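Local atomic coordinates of probable TonB-dependent receptor (Pseudomonas aeruginosa, PDB entry 4K3F), a protein that probably binds methionine in the periplasm as an NlpA-family lipoprotein, here holding a selenomethionine in its pocket. Residues E65-K68 with D73-A76; H14-N19 with Q229-G234. One frame throughout, in Å; residues are numbered along the deposited sequence.

How the contacts relate
Both contacts belong to the lobe of the periplasmic binding protein fold built on the six-stranded mixed sheet, and neither touches the other: their centres are 25 Å apart and their nearest atoms about 13 Å. Contact 1 closes the short turn from helix 60-70 into strand 75-82. Contact 2 joins helix 11-26, near the start of the chain, to the end of helix 222-232, so that contact 1 is nested within the long loop it closes. Contact 2 lies closer to the ligand, since its His14 touches the bound selenomethionine and the side chain of Ile17 is about 9 Å from it; in contact 1 the side chain of Leu74 is about 11 Å from the bound selenomethionine.

Contact 1: residues E65-K68 with D73-A76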
ATOM      1  N   GLU A  65      -0.520  -8.655  10.314  1.00 13.73           N
ATOM      2  CA  GLU A  65      -1.497  -9.662   9.962  1.00 12.83           C
ATOM      3  C   GLU A  65      -0.882 -10.793   9.160  1.00 14.63           C
ATOM      4  O   GLU A  65      -1.204 -11.971   9.382  1.00 15.34           O
ATOM      5  CB  GLU A  65      -2.641  -9.009   9.185  1.00 16.02           C
ATOM      6  CG  GLU A  65      -3.712  -9.965   8.699  1.00 18.50           C
ATOM      7  CD  GLU A  65      -4.382 -10.797   9.781  1.00 20.98           C
ATOM      8  OE1 GLU A  65      -4.403 -10.402  10.973  1.00 18.70           O
ATOM      9  OE2 GLU A  65      -4.964 -11.833   9.403  1.00 22.52           O
ATOM     10  N   PHE A  66       0.058 -10.443   8.247  1.00 11.41           N
ATOM     11  CA  PHE A  66       0.742 -11.473   7.466  1.00 13.42           C
ATOM     12  C   PHE A  66       1.562 -12.394   8.386  1.00 15.95           C
ATOM     13  O   PHE A  66       1.476 -13.621   8.300  1.00 14.28           O
ATOM     14  CB  PHE A  66       1.556 -10.813   6.341  1.00 14.83           C
ATOM     15  CG  PHE A  66       1.982 -11.786   5.265  1.00 19.21           C
ATOM     16  CD1 PHE A  66       3.044 -12.636   5.468  1.00 18.04           C
ATOM     17  CD2 PHE A  66       1.312 -11.815   4.061  1.00 21.52           C
ATOM     18  CE1 PHE A  66       3.414 -13.531   4.484  1.00 18.50           C
ATOM     19  CE2 PHE A  66       1.703 -12.678   3.062  1.00 24.05           C
ATOM     20  CZ  PHE A  66       2.739 -13.550   3.295  1.00 22.78           C
ATOM     21  N   ASN A  67       2.355 -11.837   9.298  1.00 14.03           N
ATOM     22  CA  ASN A  67       3.087 -12.675  10.235  1.00 14.75           C
ATOM     23  C   ASN A  67       2.189 -13.541  11.099  1.00 15.41           C
ATOM     24  O   ASN A  67       2.511 -14.704  11.392  1.00 16.38           O
ATOM     25  CB  ASN A  67       3.918 -11.796  11.157  1.00 14.59           C
ATOM     26  CG  ASN A  67       5.208 -11.273  10.506  1.00 15.62           C
ATOM     27  OD1 ASN A  67       5.873 -11.929   9.697  1.00 15.34           O
ATOM     28  ND2 ASN A  67       5.613 -10.120  10.947  1.00 14.16           N
ATOM     29  N   LYS A  68       1.068 -12.975  11.533  1.00 13.19           N
ATOM     30  CA  LYS A  68       0.091 -13.749  12.293  1.00 14.86           C
ATOM     31  C   LYS A  68      -0.436 -14.928  11.451  1.00 16.74           C
ATOM     32  O   LYS A  68      -0.405 -16.077  11.903  1.00 17.07           O
ATOM     33  CB  LYS A  68      -1.053 -12.868  12.746  1.00 15.49           C
ATOM     34  CG  LYS A  68      -2.141 -13.604  13.505  1.00 18.02           C
ATOM     35  CD  LYS A  68      -3.285 -12.659  13.864  1.00 19.73           C
ATOM     36  CE  LYS A  68      -4.348 -13.378  14.683  1.00 22.72           C
ATOM     37  NZ  LYS A  68      -5.021 -14.436  13.891  1.00 24.39           N
ATOM     38  N   ASP A  73       8.153 -14.085  11.066  1.00 19.84           N
ATOM     39  CA  ASP A  73       8.643 -13.087  12.009  1.00 21.29           C
ATOM     40  C   ASP A  73       9.434 -12.013  11.310  1.00 15.92           C
ATOM     41  O   ASP A  73      10.493 -11.558  11.794  1.00 19.11           O
ATOM     42  CB  ASP A  73       9.385 -13.712  13.200  1.00 31.72           C
ATOM     43  CG  ASP A  73      10.769 -14.130  12.897  1.00 41.87           C
ATOM     44  OD1 ASP A  73      11.047 -14.473  11.734  1.00 42.83           O
ATOM     45  OD2 ASP A  73      11.590 -14.119  13.851  1.00 51.43           O
ATOM     46  N   LEU A  74       8.907 -11.551  10.175  1.00 13.91           N
ATOM     47  CA  LEU A  74       9.486 -10.434   9.473  1.00 12.75           C
ATOM     48  C   LEU A  74       9.314  -9.152  10.290  1.00 15.15           C
ATOM     49  O   LEU A  74       8.338  -9.002  11.017  1.00 15.45           O
ATOM     50  CB  LEU A  74       8.844 -10.281   8.092  1.00 13.50           C
ATOM     51  CG  LEU A  74       9.021 -11.464   7.160  1.00 14.55           C
ATOM     52  CD1 LEU A  74       8.303 -11.168   5.847  1.00 20.07           C
ATOM     53  CD2 LEU A  74      10.463 -11.812   6.915  1.00 17.90           C
ATOM     54  N   VAL A  75      10.261  -8.239  10.149  1.00 14.26           N
ATOM     55  CA  VAL A  75      10.296  -7.045  11.005  1.00 12.98           C
ATOM     56  C   VAL A  75      10.447  -5.788  10.148  1.00 12.74           C
ATOM     57  O   VAL A  75      11.186  -5.701   9.148  1.00 13.59           O
ATOM     58  CB  VAL A  75      11.451  -7.127  12.061  1.00 14.27           C
ATOM     59  CG1 VAL A  75      11.156  -8.246  13.059  1.00 15.98           C
ATOM     60  CG2 VAL A  75      12.823  -7.393  11.432  1.00 13.26           C
ATOM     61  N   ALA A  76       9.780  -4.744  10.592  1.00 11.82           N
ATOM     62  CA  ALA A  76       9.884  -3.472   9.927  1.00 14.32           C
ATOM     63  C   ALA A  76      11.224  -2.798  10.230  1.00 15.78           C
ATOM     64  O   ALA A  76      11.704  -2.837  11.330  1.00 15.51           O
ATOM     65  CB  ALA A  76       8.748  -2.573  10.413  1.00 14.22           C
TER
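Helix 60-70 and the chain that follows it come together at Asn67 and Asp73, whose CA atoms are 5.8 Å apart. This is a helix-to-strand turn of the periplasmic binding protein fold: the chain leaves the helix, reverses through a short loop and enters strand 75-82 of the six-stranded sheet. Asn67 carries the contact by gripping both backbone polar groups of one residue, Leu74, so that its carboxamide stands in for a neighbouring peptide. Its ND2 donates to Leu74 O at 2.9 Å with an N-H...O angle of 151°, the acceptor lying somewhat out of the carboxamide plane. On the other branch OD1 receives Leu74 N at 3.1 Å. That second bond is less well directed, because the donor approaches from above the carbonyl plane, 36° out of it. OD1 is also hydrogen-bonded to Thr72 OG1, so groups from the residues before and after Asp73 in sequence share this oxygen, and the three bonds together fix the rotation of the carboxamide. Asn67 CG lies beside its own backbone N (chi1 -78°), which carries the amide across to the loop. Beyond these bonds the side chains barely meet: Leu74 CB lies 3.8 Å from Asn67 OD1. The rest of the buried Leu74 side chain packs on Val47 of helix 42-48, on Leu63 and on Val201 of the adjoining strand, tying the turn to the lobe's interior. Asp73 N comes within 3.4 Å of Asn67 OD1, but the angle is too poor for a hydrogen bond.

Contact 2: residues H14-N19 with Q229-G234; sequences HAEILN and QEKYKG
Glu16 of helix 11-26 meets Lys231 and Tyr232 at the end of helix 222-232, with Ile17 at the margin, a helix-to-helix contact in the sheet-based lobe of the periplasmic binding protein fold. The backbones stay well apart, Glu16 CA and Lys231 CA being 9.6 Å from one another, and long side chains fill the interval. His14, at the start of 14-19, points the other way: its ring serves the ligand pocket, touching the bound selenomethionine and hydrogen-bonding to Asn198 through NE2. Ala15 likewise turns from helix 222-232 and packs on Ile34 of strand 30-36. Glu16 then reaches across. With CG beside the backbone N (chi1 -61°) and the chain extended beyond it, its OE1 accepts a very short hydrogen bond, 2.5 Å, from Tyr232 OH and sits at the edge of the phenol ring, near its plane; the carboxylate is turned 32° from that plane. Glu16 CB, which points toward 229-234, is itself 3.2 Å from Tyr232 OH, so the hydroxyl packs closely on the base of the side chain while bonded to its end. With CG anti to the backbone N (chi1 180°), Lys231 lays CG over the centre of the Tyr232 ring, 3.5 Å above its plane; a bend at chi2 then turns the rest of the chain, bringing CE 3.7 Å from Glu16 OE1. Its NZ stays 4.5 Å from Glu16 OE2, too far for a salt bridge, and makes a weak hydrogen bond to a glycerol. Ile17 completes the contact more loosely: it packs on Leu219, and its CG1 lies 4.5 Å from Tyr232 OH.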
ATOM      1  N   HIS A  14       7.362   1.605  -5.509  1.00 13.08           N
ATOM      2  CA  HIS A  14       8.454   1.074  -4.702  1.00 13.15           C
ATOM      3  C   HIS A  14       9.730   0.795  -5.474  1.00 13.66           C
ATOM      4  O   HIS A  14      10.805   1.220  -5.078  1.00 13.95           O
ATOM      5  CB  HIS A  14       7.988  -0.171  -3.931  1.00 14.40           C
ATOM      6  CG  HIS A  14       6.725   0.062  -3.174  1.00 15.35           C
ATOM      7  ND1 HIS A  14       5.506   0.245  -3.795  1.00 15.07           N
ATOM      8  CD2 HIS A  14       6.505   0.222  -1.853  1.00 14.10           C
ATOM      9  CE1 HIS A  14       4.586   0.484  -2.876  1.00 16.44           C
ATOM     10  NE2 HIS A  14       5.165   0.471  -1.687  1.00 15.11           N
ATOM     11  N   ALA A  15       9.623   0.094  -6.591  1.00 14.39           N
ATOM     12  CA  ALA A  15      10.823  -0.245  -7.358  1.00 14.71           C
ATOM     13  C   ALA A  15      11.419   1.004  -8.034  1.00 15.05           C
ATOM     14  O   ALA A  15      12.635   1.121  -8.200  1.00 16.78           O
ATOM     15  CB  ALA A  15      10.532  -1.352  -8.368  1.00 15.76           C
ATOM     16  N   GLU A  16      10.568   1.977  -8.350  1.00 14.67           N
ATOM     17  CA  GLU A  16      11.051   3.244  -8.913  1.00 16.59           C
ATOM     18  C   GLU A  16      11.896   3.964  -7.843  1.00 15.87           C
ATOM     19  O   GLU A  16      12.983   4.442  -8.119  1.00 16.82           O
ATOM     20  CB  GLU A  16       9.886   4.115  -9.378  1.00 16.83           C
ATOM     21  CG  GLU A  16       9.035   3.466 -10.463  1.00 20.26           C
ATOM     22  CD  GLU A  16       8.033   4.421 -11.124  1.00 22.94           C
ATOM     23  OE1 GLU A  16       7.440   5.265 -10.442  1.00 25.86           O
ATOM     24  OE2 GLU A  16       7.792   4.266 -12.329  1.00 27.05           O
ATOM     25  N   ILE A  17      11.358   4.072  -6.636  1.00 13.58           N
ATOM     26  CA  ILE A  17      12.103   4.678  -5.532  1.00 15.48           C
ATOM     27  C   ILE A  17      13.444   3.998  -5.325  1.00 16.46           C
ATOM     28  O   ILE A  17      14.484   4.656  -5.170  1.00 15.97           O
ATOM     29  CB  ILE A  17      11.258   4.622  -4.235  1.00 15.24           C
ATOM     30  CG1 ILE A  17      10.070   5.587  -4.353  1.00 16.29           C
ATOM     31  CG2 ILE A  17      12.110   4.935  -3.000  1.00 14.37           C
ATOM     32  CD1 ILE A  17       8.989   5.375  -3.293  1.00 16.76           C
ATOM     33  N   LEU A  18      13.424   2.661  -5.285  1.00 13.93           N
ATOM     34  CA  LEU A  18      14.645   1.900  -5.126  1.00 14.15           C
ATOM     35  C   LEU A  18      15.663   2.111  -6.256  1.00 15.38           C
ATOM     36  O   LEU A  18      16.868   2.209  -5.953  1.00 16.34           O
ATOM     37  CB  LEU A  18      14.336   0.415  -4.885  1.00 14.84           C
ATOM     38  CG  LEU A  18      13.606   0.107  -3.572  1.00 16.59           C
ATOM     39  CD1 LEU A  18      13.209  -1.359  -3.595  1.00 18.77           C
ATOM     40  CD2 LEU A  18      14.417   0.402  -2.322  1.00 16.69           C
ATOM     41  N   ASN A  19      15.204   2.247  -7.510  1.00 14.96           N
ATOM     42  CA  ASN A  19      16.118   2.519  -8.631  1.00 16.24           C
ATOM     43  C   ASN A  19      16.868   3.877  -8.452  1.00 16.78           C
ATOM     44  O   ASN A  19      18.032   4.007  -8.808  1.00 16.42           O
ATOM     45  CB  ASN A  19      15.364   2.564  -9.963  1.00 17.27           C
ATOM     46  CG  ASN A  19      14.912   1.192 -10.450  1.00 23.26           C
ATOM     47  OD1 ASN A  19      15.592   0.215 -10.276  1.00 28.56           O
ATOM     48  ND2 ASN A  19      13.774   1.165 -11.139  1.00 33.84           N
ATOM     49  N   GLN A 229       8.139  13.572  -4.322  1.00 22.10           N
ATOM     50  CA  GLN A 229       7.284  14.739  -4.530  1.00 20.84           C
ATOM     51  C   GLN A 229       7.038  15.091  -6.016  1.00 22.83           C
ATOM     52  O   GLN A 229       5.889  15.296  -6.470  1.00 23.02           O
ATOM     53  CB  GLN A 229       7.913  15.926  -3.799  1.00 22.42           C
ATOM     54  CG  GLN A 229       7.711  15.851  -2.290  1.00 23.76           C
ATOM     55  CD  GLN A 229       8.514  16.894  -1.553  1.00 30.74           C
ATOM     56  OE1 GLN A 229       9.499  17.414  -2.074  1.00 35.24           O
ATOM     57  NE2 GLN A 229       8.124  17.178  -0.316  1.00 30.21           N
ATOM     58  N   GLU A 230       8.121  15.188  -6.777  1.00 22.48           N
ATOM     59  CA  GLU A 230       8.027  15.583  -8.189  1.00 23.29           C
ATOM     60  C   GLU A 230       7.435  14.467  -9.058  1.00 23.77           C
ATOM     61  O   GLU A 230       6.699  14.742  -9.995  1.00 25.07           O
ATOM     62  CB  GLU A 230       9.401  16.024  -8.723  1.00 25.81           C
ATOM     63  CG  GLU A 230      10.357  14.867  -8.989  1.00 28.25           C
ATOM     64  CD  GLU A 230      11.694  15.309  -9.577  1.00 46.02           C
ATOM     65  OE1 GLU A 230      12.500  15.896  -8.811  1.00 32.67           O
ATOM     66  OE2 GLU A 230      11.940  15.031 -10.792  1.00 39.58           O
ATOM     67  N   LYS A 231       7.751  13.205  -8.741  1.00 20.34           N
ATOM     68  CA  LYS A 231       7.317  12.101  -9.601  1.00 20.78           C
ATOM     69  C   LYS A 231       5.819  11.828  -9.443  1.00 21.66           C
ATOM     70  O   LYS A 231       5.107  11.640 -10.429  1.00 24.32           O
ATOM     71  CB  LYS A 231       8.156  10.855  -9.308  1.00 19.94           C
ATOM     72  CG  LYS A 231       7.782   9.648 -10.137  1.00 23.63           C
ATOM     73  CD  LYS A 231       8.216   9.720 -11.590  1.00 30.79           C
ATOM     74  CE  LYS A 231       7.793   8.433 -12.279  1.00 35.37           C
ATOM     75  NZ  LYS A 231       8.007   8.492 -13.736  1.00 37.60           N
ATOM     76  N   TYR A 232       5.339  11.783  -8.202  1.00 20.68           N
ATOM     77  CA  TYR A 232       3.981  11.317  -7.939  1.00 19.83           C
ATOM     78  C   TYR A 232       3.003  12.445  -7.641  1.00 19.73           C
ATOM     79  O   TYR A 232       1.812  12.182  -7.531  1.00 20.63           O
ATOM     80  CB  TYR A 232       4.004  10.238  -6.828  1.00 16.85           C
ATOM     81  CG  TYR A 232       4.969   9.128  -7.154  1.00 16.73           C
ATOM     82  CD1 TYR A 232       4.705   8.224  -8.180  1.00 17.92           C
ATOM     83  CD2 TYR A 232       6.179   9.008  -6.472  1.00 19.05           C
ATOM     84  CE1 TYR A 232       5.603   7.222  -8.507  1.00 19.93           C
ATOM     85  CE2 TYR A 232       7.096   8.036  -6.802  1.00 19.24           C
ATOM     86  CZ  TYR A 232       6.808   7.151  -7.821  1.00 20.60           C
ATOM     87  OH  TYR A 232       7.720   6.194  -8.140  1.00 20.33           O
ATOM     88  N   LYS A 233       3.506  13.663  -7.450  1.00 22.28           N
ATOM     89  CA  LYS A 233       2.655  14.879  -7.411  1.00 25.99           C
ATOM     90  C   LYS A 233       1.498  14.736  -6.389  1.00 24.27           C
ATOM     91  O   LYS A 233       0.320  15.041  -6.664  1.00 24.29           O
ATOM     92  CB  LYS A 233       2.137  15.199  -8.789  1.00 26.55           C
ATOM     93  CG  LYS A 233       3.231  15.637  -9.749  1.00 33.71           C
ATOM     94  CD  LYS A 233       2.682  15.666 -11.154  1.00 44.94           C
ATOM     95  CE  LYS A 233       3.696  16.263 -12.109  1.00 64.13           C
ATOM     96  NZ  LYS A 233       3.114  16.485 -13.463  1.00 78.16           N
ATOM     97  N   GLY A 234       1.869  14.262  -5.203  1.00 22.70           N
ATOM     98  CA  GLY A 234       0.940  14.184  -4.085  1.00 22.76           C
ATOM     99  C   GLY A 234       0.239  12.836  -3.948  1.00 21.00           C
ATOM    100  O   GLY A 234      -0.386  12.572  -2.922  1.00 23.65           O
TER